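Local coordinates for nitroreductase family protein (Sphingopyxis sp., PDB 7DP1), which reduces nitro groups of dinitroaniline herbicides with NADPH as the electron source, using bound flavin mononucleotide as cofactor, at residues Gln127-Phe132 / Gln175-Met180; Asp68-Arg73 / Gly182-Ala187. The protein carries 1 engineered substitution. All coordinates share one frame; numbering follows the deposited sequence.

Contact 1: residues Gln127-Phe132 / Gln175-Met180; sequences QNYRGF and QECWAM. With FMN (flavin mononucleotide), chain C.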
# COMPACT_ATOMS: atom_id res chain seq x y z
N GLN A 127 -1.87 -20.23 -15.27
CA GLN A 127 -2.54 -20.63 -14.04
C GLN A 127 -3.01 -19.40 -13.27
O GLN A 127 -3.94 -19.47 -12.48
CB GLN A 127 -1.62 -21.48 -13.17
CG GLN A 127 -1.40 -22.90 -13.68
CD GLN A 127 -2.54 -23.84 -13.33
OE1 GLN A 127 -3.62 -23.42 -12.94
NE2 GLN A 127 -2.29 -25.14 -13.48
N ASN A 128 -2.35 -18.27 -13.53
CA ASN A 128 -2.73 -16.98 -12.92
C ASN A 128 -4.22 -16.74 -13.13
O ASN A 128 -4.93 -16.25 -12.24
CB ASN A 128 -1.95 -15.81 -13.54
CG ASN A 128 -0.65 -15.50 -12.82
OD1 ASN A 128 -0.62 -14.70 -11.89
ND2 ASN A 128 0.45 -16.10 -13.28
N TYR A 129 -4.69 -17.07 -14.32
CA TYR A 129 -6.06 -16.74 -14.69
C TYR A 129 -7.07 -17.77 -14.16
O TYR A 129 -8.26 -17.66 -14.43
CB TYR A 129 -6.13 -16.56 -16.20
CG TYR A 129 -5.30 -15.35 -16.60
CD1 TYR A 129 -5.69 -14.06 -16.23
CD2 TYR A 129 -4.10 -15.49 -17.30
CE1 TYR A 129 -4.92 -12.95 -16.57
CE2 TYR A 129 -3.33 -14.38 -17.64
CZ TYR A 129 -3.75 -13.12 -17.28
OH TYR A 129 -2.99 -12.02 -17.62
N ARG A 130 -6.58 -18.72 -13.36
CA ARG A 130 -7.45 -19.52 -12.51
C ARG A 130 -7.16 -19.25 -11.03
O ARG A 130 -7.56 -20.03 -10.16
CB ARG A 130 -7.23 -21.01 -12.78
CG ARG A 130 -7.04 -21.39 -14.23
CD ARG A 130 -6.77 -22.89 -14.35
NE ARG A 130 -7.86 -23.63 -14.97
CZ ARG A 130 -8.05 -23.73 -16.28
NH1 ARG A 130 -7.21 -23.12 -17.12
NH2 ARG A 130 -9.07 -24.43 -16.76
N GLY A 131 -6.51 -18.13 -10.74
CA GLY A 131 -6.23 -17.76 -9.36
C GLY A 131 -5.39 -18.82 -8.68
O GLY A 131 -5.40 -18.96 -7.45
N PHE A 132 -4.65 -19.57 -9.49
CA PHE A 132 -3.82 -20.67 -9.00
C PHE A 132 -4.66 -21.65 -8.21
O PHE A 132 -4.16 -22.28 -7.28
CB PHE A 132 -2.67 -20.15 -8.13
CG PHE A 132 -1.75 -19.20 -8.84
CD1 PHE A 132 -1.02 -19.61 -9.94
CD2 PHE A 132 -1.63 -17.89 -8.42
CE1 PHE A 132 -0.17 -18.74 -10.60
CE2 PHE A 132 -0.79 -17.01 -9.08
CZ PHE A 132 -0.05 -17.43 -10.17
N GLN A 175 -2.60 -10.19 -7.58
CA GLN A 175 -2.45 -10.48 -9.01
C GLN A 175 -2.78 -9.29 -9.90
O GLN A 175 -3.94 -8.95 -10.06
CB GLN A 175 -3.35 -11.62 -9.44
CG GLN A 175 -3.03 -12.98 -8.89
CD GLN A 175 -3.88 -14.03 -9.56
OE1 GLN A 175 -5.05 -14.19 -9.24
NE2 GLN A 175 -3.29 -14.75 -10.53
N GLU A 176 -1.77 -8.70 -10.52
CA GLU A 176 -2.01 -7.62 -11.47
C GLU A 176 -2.36 -8.15 -12.85
O GLU A 176 -2.73 -7.39 -13.74
CB GLU A 176 -0.79 -6.71 -11.57
CG GLU A 176 -0.93 -5.44 -10.80
CD GLU A 176 0.41 -4.89 -10.38
OE1 GLU A 176 1.46 -5.43 -10.81
OE2 GLU A 176 0.41 -3.91 -9.60
N CYS A 177 -2.22 -9.46 -13.03
CA CYS A 177 -2.45 -10.05 -14.34
C CYS A 177 -3.87 -9.78 -14.87
O CYS A 177 -4.09 -9.68 -16.07
CB CYS A 177 -2.20 -11.56 -14.28
SG CYS A 177 -3.26 -12.42 -13.08
N TRP A 178 -4.82 -9.62 -13.95
CA TRP A 178 -6.22 -9.35 -14.31
C TRP A 178 -6.38 -7.98 -14.97
O TRP A 178 -7.30 -7.77 -15.77
CB TRP A 178 -7.11 -9.46 -13.06
CG TRP A 178 -7.09 -10.87 -12.49
CD1 TRP A 178 -6.39 -11.30 -11.39
CD2 TRP A 178 -7.74 -12.03 -13.02
NE1 TRP A 178 -6.58 -12.65 -11.21
CE2 TRP A 178 -7.41 -13.12 -12.20
CE3 TRP A 178 -8.60 -12.24 -14.12
CZ2 TRP A 178 -7.90 -14.41 -12.42
CZ3 TRP A 178 -9.08 -13.53 -14.35
CH2 TRP A 178 -8.73 -14.59 -13.51
N ALA A 179 -5.50 -7.04 -14.64
CA ALA A 179 -5.57 -5.72 -15.24
C ALA A 179 -5.24 -5.77 -16.74
O ALA A 179 -5.52 -4.82 -17.46
CB ALA A 179 -4.64 -4.73 -14.50
N MET A 180 -4.64 -6.87 -17.20
CA MET A 180 -4.44 -7.11 -18.64
C MET A 180 -5.74 -7.22 -19.43
O MET A 180 -5.73 -7.08 -20.65
CB MET A 180 -3.61 -8.37 -18.87
CG MET A 180 -2.13 -8.20 -18.54
SD MET A 180 -1.29 -7.28 -19.85
CE MET A 180 -1.48 -5.58 -19.29
N1 FMN C . 2.40 -12.62 -8.68
C2 FMN C . 2.01 -13.38 -9.76
O2 FMN C . 2.44 -14.51 -9.91
N3 FMN C . 1.14 -12.87 -10.71
C4 FMN C . 0.64 -11.60 -10.58
O4 FMN C . -0.16 -11.17 -11.43
C4A FMN C . 1.04 -10.83 -9.48
N5 FMN C . 0.56 -9.55 -9.33
C5A FMN C . 0.93 -8.78 -8.24
C6 FMN C . 0.41 -7.49 -8.11
C7 FMN C . 0.77 -6.71 -7.03
C7M FMN C . 0.21 -5.33 -6.87
C8 FMN C . 1.64 -7.20 -6.08
C8M FMN C . 1.97 -6.31 -4.92
C9 FMN C . 2.17 -8.49 -6.20
C9A FMN C . 1.81 -9.29 -7.29
N10 FMN C . 2.31 -10.57 -7.45
C10 FMN C . 1.92 -11.34 -8.54
C1' FMN C . 3.24 -11.18 -6.45
C2' FMN C . 4.68 -10.70 -6.53
O2' FMN C . 5.35 -11.37 -7.57
C3' FMN C . 5.36 -11.03 -5.20
O3' FMN C . 4.80 -10.16 -4.24
C4' FMN C . 6.87 -10.82 -5.20
O4' FMN C . 7.56 -11.70 -6.07
C5' FMN C . 7.37 -11.09 -3.80
O5' FMN C . 7.05 -12.42 -3.48
P FMN C . 6.25 -12.67 -2.11
O1P FMN C . 5.80 -14.10 -2.07
O2P FMN C . 7.18 -12.37 -0.94
O3P FMN C . 5.07 -11.73 -2.05
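The flavin pocket of this nitroreductase is built in part where Asn128 meets Gln175 beside the pyrimidine ring of FMN. Gln175 NE2 donates to Asn128 O at 2.8 Å and to Asn128 OD1 at 3.0 Å, with both acceptors in its amide plane. Asn128 OD1 also accepts from FMN N3 (2.8 Å), so Gln175, with the Asn128 ND2 bond to Phe125 O, is well placed to fix the oxygen that meets FMN N3. The other end of the Gln175 amide is held by Trp178 NE1, which reaches OE1 at 2.9 Å from above the carbonyl plane. With an alanine in place of this glutamine, Trp178 NE1 is likely to lose its acceptor and Asn128 O and OD1 the donor they share, so that the Asn128 amide would be held less firmly. Backbone donors complete the grip: Glu176 N lies 2.8 Å from FMN N5, and Cys177 N bonds FMN O4. Tyr129 turns its ring edge to the face of Trp178 in a T-shaped stack (planes at 85°), while its OH donates to Cys177 O at 3.0 Å. Around the contact, Trp178 packs on Met137 and meets Phe139 edge-to-face, both on strand 136-143, and Tyr129 packs on Val70 and Ile74 of helix 60-74.

Contact 2: residues Asp68-Arg73 / Gly182-Ala187; sequences DAVAAR and GATVRA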
# COMPACT_ATOMS: atom_id res chain seq x y z
N ASP A 68 -13.89 -17.63 -17.51
CA ASP A 68 -14.20 -18.08 -18.86
C ASP A 68 -14.10 -16.91 -19.84
O ASP A 68 -13.59 -17.05 -20.95
CB ASP A 68 -15.60 -18.67 -18.93
CG ASP A 68 -15.71 -20.00 -18.19
OD1 ASP A 68 -14.66 -20.59 -17.85
OD2 ASP A 68 -16.85 -20.46 -17.97
N ALA A 69 -14.61 -15.77 -19.40
CA ALA A 69 -14.57 -14.56 -20.20
C ALA A 69 -13.14 -14.16 -20.49
O ALA A 69 -12.79 -13.84 -21.62
CB ALA A 69 -15.30 -13.45 -19.51
N VAL A 70 -12.30 -14.19 -19.47
CA VAL A 70 -10.91 -13.82 -19.65
C VAL A 70 -10.18 -14.86 -20.52
O VAL A 70 -9.34 -14.52 -21.35
CB VAL A 70 -10.20 -13.67 -18.30
CG1 VAL A 70 -8.71 -13.50 -18.49
CG2 VAL A 70 -10.76 -12.44 -17.55
N ALA A 71 -10.53 -16.13 -20.35
CA ALA A 71 -9.95 -17.18 -21.18
C ALA A 71 -10.26 -16.95 -22.66
O ALA A 71 -9.42 -17.21 -23.53
CB ALA A 71 -10.44 -18.54 -20.73
N ALA A 72 -11.46 -16.48 -22.95
CA ALA A 72 -11.86 -16.15 -24.32
C ALA A 72 -10.96 -15.07 -24.92
O ALA A 72 -10.65 -15.12 -26.10
CB ALA A 72 -13.32 -15.72 -24.37
N ARG A 73 -10.59 -14.08 -24.11
CA ARG A 73 -9.66 -13.05 -24.56
C ARG A 73 -8.30 -13.68 -24.75
O ARG A 73 -7.59 -13.38 -25.71
CB ARG A 73 -9.57 -11.90 -23.55
CG ARG A 73 -10.89 -11.18 -23.28
CD ARG A 73 -11.50 -10.65 -24.56
NE ARG A 73 -10.74 -9.53 -25.11
CZ ARG A 73 -11.14 -8.78 -26.13
NH1 ARG A 73 -10.40 -7.77 -26.55
NH2 ARG A 73 -12.29 -9.05 -26.74
N GLY A 182 -8.83 -5.73 -18.11
CA GLY A 182 -9.67 -4.95 -17.21
C GLY A 182 -11.11 -4.82 -17.67
O GLY A 182 -12.04 -5.09 -16.90
N ALA A 183 -11.30 -4.42 -18.93
CA ALA A 183 -12.63 -4.16 -19.47
C ALA A 183 -13.52 -5.39 -19.40
O ALA A 183 -14.69 -5.29 -19.05
CB ALA A 183 -12.54 -3.67 -20.92
N THR A 184 -12.96 -6.55 -19.75
CA THR A 184 -13.69 -7.81 -19.66
C THR A 184 -14.07 -8.12 -18.21
O THR A 184 -15.21 -8.44 -17.91
CB THR A 184 -12.89 -8.99 -20.21
OG1 THR A 184 -12.71 -8.84 -21.62
CG2 THR A 184 -13.62 -10.30 -19.93
N VAL A 185 -13.09 -8.05 -17.32
CA VAL A 185 -13.33 -8.31 -15.90
C VAL A 185 -14.42 -7.37 -15.37
O VAL A 185 -15.40 -7.83 -14.77
CB VAL A 185 -12.05 -8.15 -15.08
CG1 VAL A 185 -12.32 -8.38 -13.56
CG2 VAL A 185 -10.97 -9.10 -15.60
N ARG A 186 -14.26 -6.07 -15.63
CA ARG A 186 -15.25 -5.08 -15.20
C ARG A 186 -16.61 -5.44 -15.77
O ARG A 186 -17.62 -5.28 -15.08
CB ARG A 186 -14.86 -3.66 -15.63
CG ARG A 186 -13.75 -3.05 -14.77
CD ARG A 186 -13.62 -1.54 -14.97
NE ARG A 186 -12.63 -1.24 -16.00
CZ ARG A 186 -12.92 -0.85 -17.23
NH1 ARG A 186 -14.19 -0.70 -17.61
NH2 ARG A 186 -11.93 -0.62 -18.08
N ALA A 187 -16.65 -5.88 -17.02
CA ALA A 187 -17.92 -6.28 -17.61
C ALA A 187 -18.55 -7.45 -16.84
O ALA A 187 -19.72 -7.39 -16.46
CB ALA A 187 -17.74 -6.65 -19.08
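Thr184 is the central residue of this helix pair, and its two branches do different work. The methyl CG2 lies 3.6 Å from Ala69 CB and also comes against the backbone of helix 68-73, at 4.1 Å from Val70 N. A chi1 of -67° sets that methyl opposite the residue's own backbone N and puts OG1 beside it, where the hydroxyl faces the aliphatic part of Arg73. The approach of OG1 to Arg73 CG, 3.4 Å, is a van der Waals contact. On the more buried flank, Val70 and Val185 touch through single methyl branches, CG2 to CG2 at 3.9 Å, the two side chains meeting at a slant.

The segments are helical throughout and run nearly antiparallel, their axes 9.4 Å apart at closest approach and their directions 156° apart. The small Ala69 facing Thr184 is consistent with this spacing, and the buried surface is modest at 177 Å². In the α+β fold of the nitroreductase family, the contact pairs helices 60-74 and 182-189 about 17 Å from the centre of the chain (centre to centre), with the Val70 side chain about 11 Å from bound FMN.

No hydrogen bond crosses between the helices; the polar groups are held by the loop that follows helix 60-74. Thr184 OG1 is hydrogen-bonded to Gln82 OE1, and the Arg73 chain folds back at its second and third torsions (-56° and -71°), bringing NE to the carbonyl oxygen of Gly80. Arg73 also packs on Gln82, so the same loop residue meets both helices. Tyr181, just ahead of helix 182-189, lies against both Val70 and Arg73, while on that helix Arg186 NH2 forms a salt bridge with Glu84 OE1.

In the fold
Contact 1 is buried near the centre of the chain, whereas contact 2 lies about 17 Å from that centre and is only partly buried. The first joins two loops through hydrogen bonds, a ring stack and a cofactor; the second joins two helices through van der Waals packing, with no hydrogen bond between the segments. Their centres are about 11 Å apart, and Val70 bridges them: its CG2 lies 3.8 Å from Trp178 CZ3, and its CG1 3.8 Å from Tyr129 CD1. Trp178 O also packs against Val185 CG2, at 3.9 Å. Segments 175-180 and 182-187 follow one another closely in sequence, so the flavin-binding loop runs almost directly into the helix of contact 2.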